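Serine/threonine-protein kinase pelle (Drosophila melanogaster, PDB 1D2Z) acts as a serine/threonine kinase in the Toll pathway that sets embryonic dorsoventral polarity, and binds Tube through its death domain. Local coordinates at residues V41-D46 with N63-I68; N9-R14 with K97-E102; R14-P19 with H75-L80. All coordinates share one frame; numbering follows the deposited sequence. Where two conformers were deposited one is given.

Contact 1. Residues V41-D46 with N63-I68; sequences VKLYPD and NEFLNI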
loop_
_atom_site.group_PDB
_atom_site.type_symbol
_atom_site.label_atom_id
_atom_site.label_comp_id
_atom_site.label_asym_id
_atom_site.label_seq_id
_atom_site.Cartn_x
_atom_site.Cartn_y
_atom_site.Cartn_z
ATOM N N VAL A 41 8.940 9.118 -9.164
ATOM C CA VAL A 41 8.436 7.779 -8.843
ATOM C C VAL A 41 7.140 7.495 -9.604
ATOM O O VAL A 41 6.505 6.462 -9.414
ATOM C CB VAL A 41 8.205 7.595 -7.321
ATOM C CG1 VAL A 41 9.495 7.867 -6.561
ATOM C CG2 VAL A 41 7.093 8.503 -6.838
ATOM N N LYS A 42 6.744 8.445 -10.446
ATOM C CA LYS A 42 5.548 8.325 -11.269
ATOM C C LYS A 42 4.241 8.139 -10.504
ATOM O O LYS A 42 3.456 7.243 -10.821
ATOM C CB LYS A 42 5.721 7.195 -12.298
ATOM C CG LYS A 42 6.909 7.381 -13.225
ATOM C CD LYS A 42 7.042 6.219 -14.202
ATOM C CE LYS A 42 8.287 6.376 -15.073
ATOM N NZ LYS A 42 8.477 5.228 -16.012
ATOM N N LEU A 43 4.008 8.969 -9.491
ATOM C CA LEU A 43 2.758 8.898 -8.737
ATOM C C LEU A 43 1.632 9.250 -9.708
ATOM O O LEU A 43 1.843 10.013 -10.660
ATOM C CB LEU A 43 2.747 9.898 -7.571
ATOM C CG LEU A 43 3.607 9.613 -6.334
ATOM C CD1 LEU A 43 3.236 10.601 -5.221
ATOM C CD2 LEU A 43 3.368 8.194 -5.856
ATOM N N TYR A 44 0.448 8.701 -9.463
ATOM C CA TYR A 44 -0.707 8.946 -10.317
ATOM C C TYR A 44 -1.342 10.310 -10.044
ATOM O O TYR A 44 -1.117 10.911 -8.984
ATOM C CB TYR A 44 -1.726 7.811 -10.171
ATOM C CG TYR A 44 -1.278 6.523 -10.831
ATOM C CD1 TYR A 44 -0.512 5.588 -10.130
ATOM C CD2 TYR A 44 -1.597 6.248 -12.165
ATOM C CE1 TYR A 44 -0.073 4.416 -10.736
ATOM C CE2 TYR A 44 -1.159 5.070 -12.785
ATOM C CZ TYR A 44 -0.399 4.163 -12.064
ATOM O OH TYR A 44 0.049 3.005 -12.664
ATOM N N PRO A 45 -2.151 10.817 -10.998
ATOM C CA PRO A 45 -2.807 12.119 -10.858
ATOM C C PRO A 45 -3.532 12.350 -9.533
ATOM O O PRO A 45 -3.413 13.419 -8.944
ATOM C CB PRO A 45 -3.770 12.142 -12.048
ATOM C CG PRO A 45 -3.041 11.368 -13.078
ATOM C CD PRO A 45 -2.530 10.185 -12.279
ATOM N N ASP A 46 -4.271 11.353 -9.061
ATOM C CA ASP A 46 -5.001 11.496 -7.810
ATOM C C ASP A 46 -4.046 11.644 -6.619
ATOM O O ASP A 46 -4.347 12.364 -5.665
ATOM C CB ASP A 46 -5.931 10.306 -7.593
ATOM C CG ASP A 46 -7.212 10.698 -6.890
ATOM O OD1 ASP A 46 -7.236 10.686 -5.639
ATOM O OD2 ASP A 46 -8.191 11.033 -7.595
ATOM N N ASN A 63 5.787 15.504 3.451
ATOM C CA ASN A 63 5.283 14.509 4.401
ATOM C C ASN A 63 4.160 13.706 3.740
ATOM O O ASN A 63 4.050 12.494 3.931
ATOM C CB ASN A 63 4.754 15.171 5.675
ATOM C CG ASN A 63 4.212 14.160 6.666
ATOM O OD1 ASN A 63 4.928 13.254 7.098
ATOM N ND2 ASN A 63 2.934 14.293 7.011
ATOM N N GLU A 64 3.326 14.399 2.965
ATOM C CA GLU A 64 2.222 13.752 2.265
ATOM C C GLU A 64 2.791 12.800 1.215
ATOM O O GLU A 64 2.259 11.716 0.999
ATOM C CB GLU A 64 1.300 14.793 1.625
ATOM C CG GLU A 64 -0.015 14.202 1.106
ATOM C CD GLU A 64 -0.807 13.477 2.190
ATOM O OE1 GLU A 64 -0.766 13.898 3.365
ATOM O OE2 GLU A 64 -1.463 12.470 1.866
ATOM N N PHE A 65 3.868 13.220 0.553
ATOM C CA PHE A 65 4.515 12.361 -0.437
ATOM C C PHE A 65 4.989 11.084 0.274
ATOM O O PHE A 65 4.795 9.975 -0.237
ATOM C CB PHE A 65 5.704 13.070 -1.105
ATOM C CG PHE A 65 6.569 12.153 -1.928
ATOM C CD1 PHE A 65 6.189 11.779 -3.212
ATOM C CD2 PHE A 65 7.742 11.620 -1.395
ATOM C CE1 PHE A 65 6.961 10.878 -3.954
ATOM C CE2 PHE A 65 8.519 10.724 -2.124
ATOM C CZ PHE A 65 8.125 10.348 -3.411
ATOM N N LEU A 66 5.609 11.235 1.448
ATOM C CA LEU A 66 6.072 10.062 2.193
ATOM C C LEU A 66 4.892 9.193 2.625
ATOM O O LEU A 66 4.998 7.972 2.637
ATOM C CB LEU A 66 6.889 10.462 3.424
ATOM C CG LEU A 66 8.252 11.124 3.193
ATOM C CD1 LEU A 66 8.919 11.402 4.543
ATOM C CD2 LEU A 66 9.133 10.222 2.344
ATOM N N ASN A 67 3.782 9.831 2.997
ATOM C CA ASN A 67 2.579 9.107 3.414
ATOM C C ASN A 67 2.076 8.216 2.276
ATOM O O ASN A 67 1.715 7.060 2.494
ATOM C CB ASN A 67 1.465 10.082 3.829
ATOM C CG ASN A 67 1.659 10.649 5.240
ATOM O OD1 ASN A 67 2.396 10.097 6.053
ATOM N ND2 ASN A 67 0.983 11.753 5.528
ATOM N N ILE A 68 2.080 8.755 1.060
ATOM C CA ILE A 68 1.619 8.011 -0.113
ATOM C C ILE A 68 2.627 6.966 -0.594
ATOM O O ILE A 68 2.332 5.768 -0.620
ATOM C CB ILE A 68 1.267 8.977 -1.288
ATOM C CG1 ILE A 68 0.094 9.877 -0.886
ATOM C CG2 ILE A 68 0.912 8.188 -2.550
ATOM C CD1 ILE A 68 -0.144 11.061 -1.809
#

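Contact 2. Residues N9-R14 with K97-E102; sequences NTMAIR and KDYVSE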
loop_
_atom_site.group_PDB
_atom_site.type_symbol
_atom_site.label_atom_id
_atom_site.label_comp_id
_atom_site.label_asym_id
_atom_site.label_seq_id
_atom_site.Cartn_x
_atom_site.Cartn_y
_atom_site.Cartn_z
ATOM N N ASN A 9 18.306 -3.930 4.610
ATOM C CA ASN A 9 17.803 -4.240 5.942
ATOM C C ASN A 9 17.330 -2.979 6.660
ATOM O O ASN A 9 17.249 -2.950 7.888
ATOM C CB ASN A 9 18.878 -4.940 6.779
ATOM C CG ASN A 9 19.086 -6.388 6.374
ATOM O OD1 ASN A 9 18.408 -6.906 5.482
ATOM N ND2 ASN A 9 20.028 -7.054 7.036
ATOM N N THR A 10 17.019 -1.938 5.892
ATOM C CA THR A 10 16.559 -0.686 6.483
ATOM C C THR A 10 15.082 -0.760 6.829
ATOM O O THR A 10 14.344 -1.572 6.269
ATOM C CB THR A 10 16.802 0.518 5.551
ATOM O OG1 THR A 10 16.081 0.342 4.326
ATOM C CG2 THR A 10 18.286 0.667 5.255
ATOM N N MET A 11 14.654 0.092 7.755
ATOM C CA MET A 11 13.260 0.115 8.170
ATOM C C MET A 11 12.362 0.723 7.101
ATOM O O MET A 11 12.831 1.370 6.162
ATOM C CB MET A 11 13.096 0.900 9.471
ATOM C CG MET A 11 13.489 2.367 9.379
ATOM S SD MET A 11 13.057 3.280 10.880
ATOM C CE MET A 11 14.286 2.645 12.043
ATOM N N ALA A 12 11.065 0.496 7.251
ATOM C CA ALA A 12 10.085 1.041 6.327
ATOM C C ALA A 12 10.005 2.542 6.590
ATOM O O ALA A 12 10.129 2.981 7.738
ATOM C CB ALA A 12 8.729 0.394 6.567
ATOM N N ILE A 13 9.821 3.319 5.524
ATOM C CA ILE A 13 9.699 4.773 5.615
ATOM C C ILE A 13 8.641 5.174 6.645
ATOM O O ILE A 13 8.820 6.146 7.388
ATOM C CB ILE A 13 9.317 5.372 4.229
ATOM C CG1 ILE A 13 10.505 5.246 3.265
ATOM C CG2 ILE A 13 8.824 6.814 4.376
ATOM C CD1 ILE A 13 10.177 5.550 1.815
ATOM N N ARG A 14 7.551 4.413 6.694
ATOM C CA ARG A 14 6.456 4.678 7.624
ATOM C C ARG A 14 6.877 4.568 9.091
ATOM O O ARG A 14 6.204 5.105 9.972
ATOM C CB ARG A 14 5.288 3.730 7.339
ATOM C CG ARG A 14 5.695 2.271 7.289
ATOM C CD ARG A 14 4.580 1.378 6.763
ATOM N NE ARG A 14 5.043 0.002 6.590
ATOM C CZ ARG A 14 5.277 -0.844 7.589
ATOM N NH1 ARG A 14 5.086 -0.468 8.847
ATOM N NH2 ARG A 14 5.733 -2.062 7.329
ATOM N N LYS A 97 21.122 9.522 6.842
ATOM C CA LYS A 97 22.289 8.639 6.799
ATOM C C LYS A 97 22.353 7.647 7.952
ATOM O O LYS A 97 22.834 6.532 7.785
ATOM C CB LYS A 97 23.591 9.450 6.757
ATOM C CG LYS A 97 23.945 10.148 8.064
ATOM C CD LYS A 97 25.165 11.055 7.908
ATOM C CE LYS A 97 25.391 11.907 9.153
ATOM N NZ LYS A 97 25.653 11.069 10.372
ATOM N N ASP A 98 21.823 8.046 9.102
ATOM C CA ASP A 98 21.848 7.208 10.298
ATOM C C ASP A 98 20.884 6.019 10.283
ATOM O O ASP A 98 20.969 5.137 11.142
ATOM C CB ASP A 98 21.621 8.077 11.540
ATOM C CG ASP A 98 22.584 9.261 11.609
ATOM O OD1 ASP A 98 23.776 9.084 11.277
ATOM O OD2 ASP A 98 22.149 10.370 11.990
ATOM N N TYR A 99 19.989 5.986 9.296
ATOM C CA TYR A 99 19.007 4.906 9.167
ATOM C C TYR A 99 19.282 4.057 7.934
ATOM O O TYR A 99 18.439 3.276 7.490
ATOM C CB TYR A 99 17.602 5.492 9.109
ATOM C CG TYR A 99 17.229 6.221 10.371
ATOM C CD1 TYR A 99 16.674 5.537 11.452
ATOM C CD2 TYR A 99 17.469 7.587 10.505
ATOM C CE1 TYR A 99 16.371 6.194 12.641
ATOM C CE2 TYR A 99 17.172 8.254 11.687
ATOM C CZ TYR A 99 16.623 7.551 12.752
ATOM O OH TYR A 99 16.337 8.199 13.927
ATOM N N VAL A 100 20.480 4.229 7.394
ATOM C CA VAL A 100 20.942 3.517 6.213
ATOM C C VAL A 100 22.340 2.992 6.546
ATOM O O VAL A 100 22.996 3.504 7.457
ATOM C CB VAL A 100 21.007 4.485 5.001
ATOM C CG1 VAL A 100 21.727 3.858 3.849
ATOM C CG2 VAL A 100 19.598 4.891 4.573
ATOM N N SER A 101 22.776 1.952 5.836
ATOM C CA SER A 101 24.096 1.362 6.057
ATOM C C SER A 101 25.218 2.361 5.800
ATOM O O SER A 101 25.170 3.131 4.838
ATOM C CB SER A 101 24.291 0.134 5.163
ATOM O OG SER A 101 25.619 -0.346 5.253
ATOM N N GLU A 102 26.230 2.323 6.663
ATOM C CA GLU A 102 27.389 3.212 6.566
ATOM C C GLU A 102 28.111 3.091 5.229
ATOM O O GLU A 102 28.717 4.052 4.760
ATOM C CB GLU A 102 28.378 2.926 7.700
ATOM C CG GLU A 102 27.822 3.154 9.094
ATOM C CD GLU A 102 28.840 2.876 10.196
ATOM O OE1 GLU A 102 29.879 2.233 9.920
ATOM O OE2 GLU A 102 28.591 3.300 11.346
HETATM O O HOH W 1 16.848 1.743 8.793
#

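Contact 3. Residues R14-P19 with H75-L80; sequences RLLPLP and HTVQTL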
loop_
_atom_site.group_PDB
_atom_site.type_symbol
_atom_site.label_atom_id
_atom_site.label_comp_id
_atom_site.label_asym_id
_atom_site.label_seq_id
_atom_site.Cartn_x
_atom_site.Cartn_y
_atom_site.Cartn_z
ATOM N N ARG A 14 7.551 4.413 6.694
ATOM C CA ARG A 14 6.456 4.678 7.624
ATOM C C ARG A 14 6.877 4.568 9.091
ATOM O O ARG A 14 6.204 5.105 9.972
ATOM C CB ARG A 14 5.288 3.730 7.339
ATOM C CG ARG A 14 5.695 2.271 7.289
ATOM C CD ARG A 14 4.580 1.378 6.763
ATOM N NE ARG A 14 5.043 0.002 6.590
ATOM C CZ ARG A 14 5.277 -0.844 7.589
ATOM N NH1 ARG A 14 5.086 -0.468 8.847
ATOM N NH2 ARG A 14 5.733 -2.062 7.329
ATOM N N LEU A 15 7.996 3.890 9.343
ATOM C CA LEU A 15 8.506 3.714 10.706
ATOM C C LEU A 15 9.540 4.763 11.132
ATOM O O LEU A 15 9.969 4.782 12.284
ATOM C CB LEU A 15 9.068 2.299 10.887
ATOM C CG LEU A 15 8.076 1.139 10.710
ATOM C CD1 LEU A 15 8.805 -0.196 10.787
ATOM C CD2 LEU A 15 6.980 1.214 11.765
ATOM N N LEU A 16 9.936 5.639 10.210
ATOM C CA LEU A 16 10.905 6.688 10.521
ATOM C C LEU A 16 10.463 7.509 11.728
ATOM O O LEU A 16 9.324 7.977 11.785
ATOM C CB LEU A 16 11.088 7.633 9.329
ATOM C CG LEU A 16 12.176 7.343 8.297
ATOM C CD1 LEU A 16 12.016 8.288 7.107
ATOM C CD2 LEU A 16 13.551 7.508 8.930
ATOM N N PRO A 17 11.347 7.657 12.730
ATOM C CA PRO A 17 11.029 8.432 13.938
ATOM C C PRO A 17 10.572 9.843 13.578
ATOM O O PRO A 17 11.107 10.453 12.650
ATOM C CB PRO A 17 12.358 8.440 14.692
ATOM C CG PRO A 17 12.923 7.080 14.362
ATOM C CD PRO A 17 12.640 6.959 12.870
ATOM N N LEU A 18 9.592 10.365 14.310
ATOM C CA LEU A 18 9.073 11.703 14.028
ATOM C C LEU A 18 10.109 12.828 13.944
ATOM O O LEU A 18 10.009 13.689 13.070
ATOM C CB LEU A 18 7.930 12.064 14.979
ATOM C CG LEU A 18 6.722 11.126 14.853
ATOM C CD1 LEU A 18 5.580 11.631 15.727
ATOM C CD2 LEU A 18 6.268 11.031 13.390
ATOM N N PRO A 19 11.106 12.848 14.854
ATOM C CA PRO A 19 12.136 13.897 14.820
ATOM C C PRO A 19 12.882 13.978 13.482
ATOM O O PRO A 19 12.929 15.038 12.864
ATOM C CB PRO A 19 13.075 13.478 15.951
ATOM C CG PRO A 19 12.126 12.897 16.944
ATOM C CD PRO A 19 11.246 12.034 16.078
ATOM N N HIS A 75 7.751 1.269 1.023
ATOM C CA HIS A 75 9.155 1.474 0.677
ATOM C C HIS A 75 10.022 1.699 1.912
ATOM O O HIS A 75 9.539 2.176 2.944
ATOM C CB HIS A 75 9.315 2.622 -0.321
ATOM C CG HIS A 75 8.898 2.267 -1.713
ATOM N ND1 HIS A 75 9.399 1.170 -2.378
ATOM C CD2 HIS A 75 8.023 2.854 -2.562
ATOM C CE1 HIS A 75 8.853 1.099 -3.580
ATOM N NE2 HIS A 75 8.014 2.109 -3.718
ATOM N N THR A 76 11.287 1.308 1.797
ATOM C CA THR A 76 12.271 1.417 2.874
ATOM C C THR A 76 13.070 2.716 2.826
ATOM O O THR A 76 13.081 3.423 1.809
ATOM C CB THR A 76 13.293 0.264 2.809
ATOM O OG1 THR A 76 14.097 0.412 1.631
ATOM C CG2 THR A 76 12.592 -1.096 2.786
ATOM N N VAL A 77 13.765 3.007 3.925
ATOM C CA VAL A 77 14.576 4.211 4.006
ATOM C C VAL A 77 15.695 4.134 2.967
ATOM O O VAL A 77 16.077 5.150 2.390
ATOM C CB VAL A 77 15.173 4.409 5.426
ATOM C CG1 VAL A 77 16.017 5.661 5.469
ATOM C CG2 VAL A 77 14.059 4.528 6.449
ATOM N N GLN A 78 16.200 2.932 2.704
ATOM C CA GLN A 78 17.259 2.786 1.708
ATOM C C GLN A 78 16.749 3.199 0.325
ATOM O O GLN A 78 17.441 3.898 -0.418
ATOM C CB GLN A 78 17.800 1.354 1.670
ATOM C CG GLN A 78 18.970 1.191 0.709
ATOM C CD GLN A 78 19.531 -0.214 0.683
ATOM O OE1 GLN A 78 19.539 -0.869 -0.356
ATOM N NE2 GLN A 78 20.021 -0.679 1.826
ATOM N N THR A 79 15.525 2.797 -0.005
ATOM C CA THR A 79 14.940 3.149 -1.296
ATOM C C THR A 79 14.740 4.664 -1.376
ATOM O O THR A 79 14.954 5.267 -2.425
ATOM C CB THR A 79 13.624 2.375 -1.544
ATOM O OG1 THR A 79 13.912 0.971 -1.530
ATOM C CG2 THR A 79 13.019 2.731 -2.904
ATOM N N LEU A 80 14.400 5.275 -0.242
ATOM C CA LEU A 80 14.222 6.724 -0.160
ATOM C C LEU A 80 15.588 7.391 -0.390
ATOM O O LEU A 80 15.691 8.404 -1.089
ATOM C CB LEU A 80 13.667 7.112 1.216
ATOM C CG LEU A 80 13.444 8.605 1.470
ATOM C CD1 LEU A 80 12.388 9.165 0.496
ATOM C CD2 LEU A 80 13.004 8.807 2.910
HETATM O O HOH W 2 7.112 2.566 4.409
#

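Contact 1. Residues V41-D46 with N63-I68
Val41 and Leu43 project from the link between two helices of the death-domain six-helix bundle and meet Phe65 and Ile68 on helix 61-73. The contact is buried and wholly apolar across the two segments. Its centre is the Phe65 ring. Phe65 CG lies anti to the backbone N (chi1 169°), and this carries the ring out from its helix toward the link, although the first bond of the side chain does not aim there. Val41 comes from the opposite direction and meets the ring at its edge. Val41 CG2 lies near the ring plane, 3.7 Å from Phe65 CE1, and is also close to CZ. Leu43 arrives obliquely beside it, with CD1 3.8 Å from Phe65 CD1 and nearly as close to CE1. The CE1 corner of the ring is therefore a bump set between one methyl of Val41 and one of Leu43.

The two branches of Leu43 divide the work. CD1 serves the ring, while CD2 turns to Ile68, one helical turn further along. The leucine end thus fits the hollow between Phe65 and Ile68. Lys42, between the two apolar residues, has positive phi and closes helix 34-40 with a Schellman motif. Tyr44 then takes the N-cap position of helix 45-56. Val41 and Leu43, on either side of Lys42 in sequence, both point toward helix 61-73.

Other helices complete the packing. Leu83 of helix 77-86 touches both Val41 and Phe65, and Ile51 of helix 45-56 touches Leu43. The Tube chain also packs here, with its Pro143 on Leu43 and its Asn29 on Ile68. Between the two segments, the looser end is Leu43 CD2 against Ile68 CG2, at 4.1 Å.

Contact 2. Residues N9-R14 with K97-E102
A single water joins Met11 to Tyr99 and forms the polar link between these two segments, which lie near opposite ends of the death-domain chain. It accepts from Met11 N at 2.9 Å and donates to Tyr99 O at 2.6 Å. The loop before helix 18-31 is thereby tied to the loop after helix 90-95 in the six-helix bundle.

Thr10 packs beside this bridge. Its methyl CG2 lies 3.4 Å from Tyr99 O, the same oxygen that takes the water, and also rests against Val100 CA. The two groups of Thr10 are split between neighbours. CG2 lies anti to the carbonyl carbon and reaches the 97-102 loop. OG1 (chi1 61°) instead hydrogen-bonds to Asp8 OD1 and to Gln78 N at the start of helix 77-86. Val100 points its side chain away from the 9-14 segment and packs on Val77 of that same helix.

Met11 and Tyr99 make a Met-aromatic contact. The methionine chain bends at its last torsion (chi3 72°), turning the methyl toward the ring. SD is 5.3 Å from the centroid of the Tyr99 ring and 55° off its normal, so the approach is oblique. Pro17 and Val77 also touch Tyr99. The closest point between the methionine and the tyrosine is Met11 CE to Tyr99 CD1, at 3.8 Å.

Contact 3. Residues R14-P19 with H75-L80
This is a small buried apolar contact in the death domain, made where the approach to helix 18-31 passes the first turn of helix 77-86. Leu16 supplies one side and points toward Val77 and Leu80. Val77 CG2 lies against the CG-CD2 side of Leu16. It lies 3.9 Å from Leu16 CG and equally close to CD2, so one valine methyl meets both the branch point and one arm. The other arm goes deeper along the helix, with Leu16 CD1 4.3 Å from Leu80 CD2. Chi2 of 171° puts CD1 anti to CA and so carries that arm on toward Leu80; chi1, at -91°, is off the usual staggered value.

At the first residues of the two segments, a water links the backbones. It accepts from Arg14 N at 3.0 Å and donates to His75 O at 2.9 Å. The polar start of helix 77-86 is held separately. Thr76 is its N-cap, and Thr76 OG1 accepts from Thr79 N at 3.2 Å, with an N-H...O angle of 159°. Thr76 OG1 also hydrogen-bonds to Asp8 OD2.

Behind the contact, Leu80 packs on Leu66 and Trp69 of helix 61-73. Around His75 the domain meets its partner, and His75 NE2 hydrogen-bonds to Pro143 O of the Tube chain. Leu16 thus joins the entry to helix 18-31 to helix 77-86, which is backed in turn by helix 61-73.

From the N terminus, the 9-14 segment comes first and closes the longest loop, reaching to 97-102, just after helix 90-95, in contact 2. Contact 3 starts at the shared Arg14 and closes a shorter loop at 75-80. Contact 1, between 41-46 and 63-68, is nested inside both. Contacts 2 and 3 are neighbours, with centres about 6 Å apart, and probable backbone hydrogen bonds run from 9-14 to 75-80. Contact 1 lies across the chain's centre from contact 2. The segments still touch, since Leu66 packs on Ile13 and on Leu80. Contact 1 joins the 41-46 link to helix 61-73, contact 3 the entry of helix 18-31 to helix 77-86, and contact 2 the two chain ends.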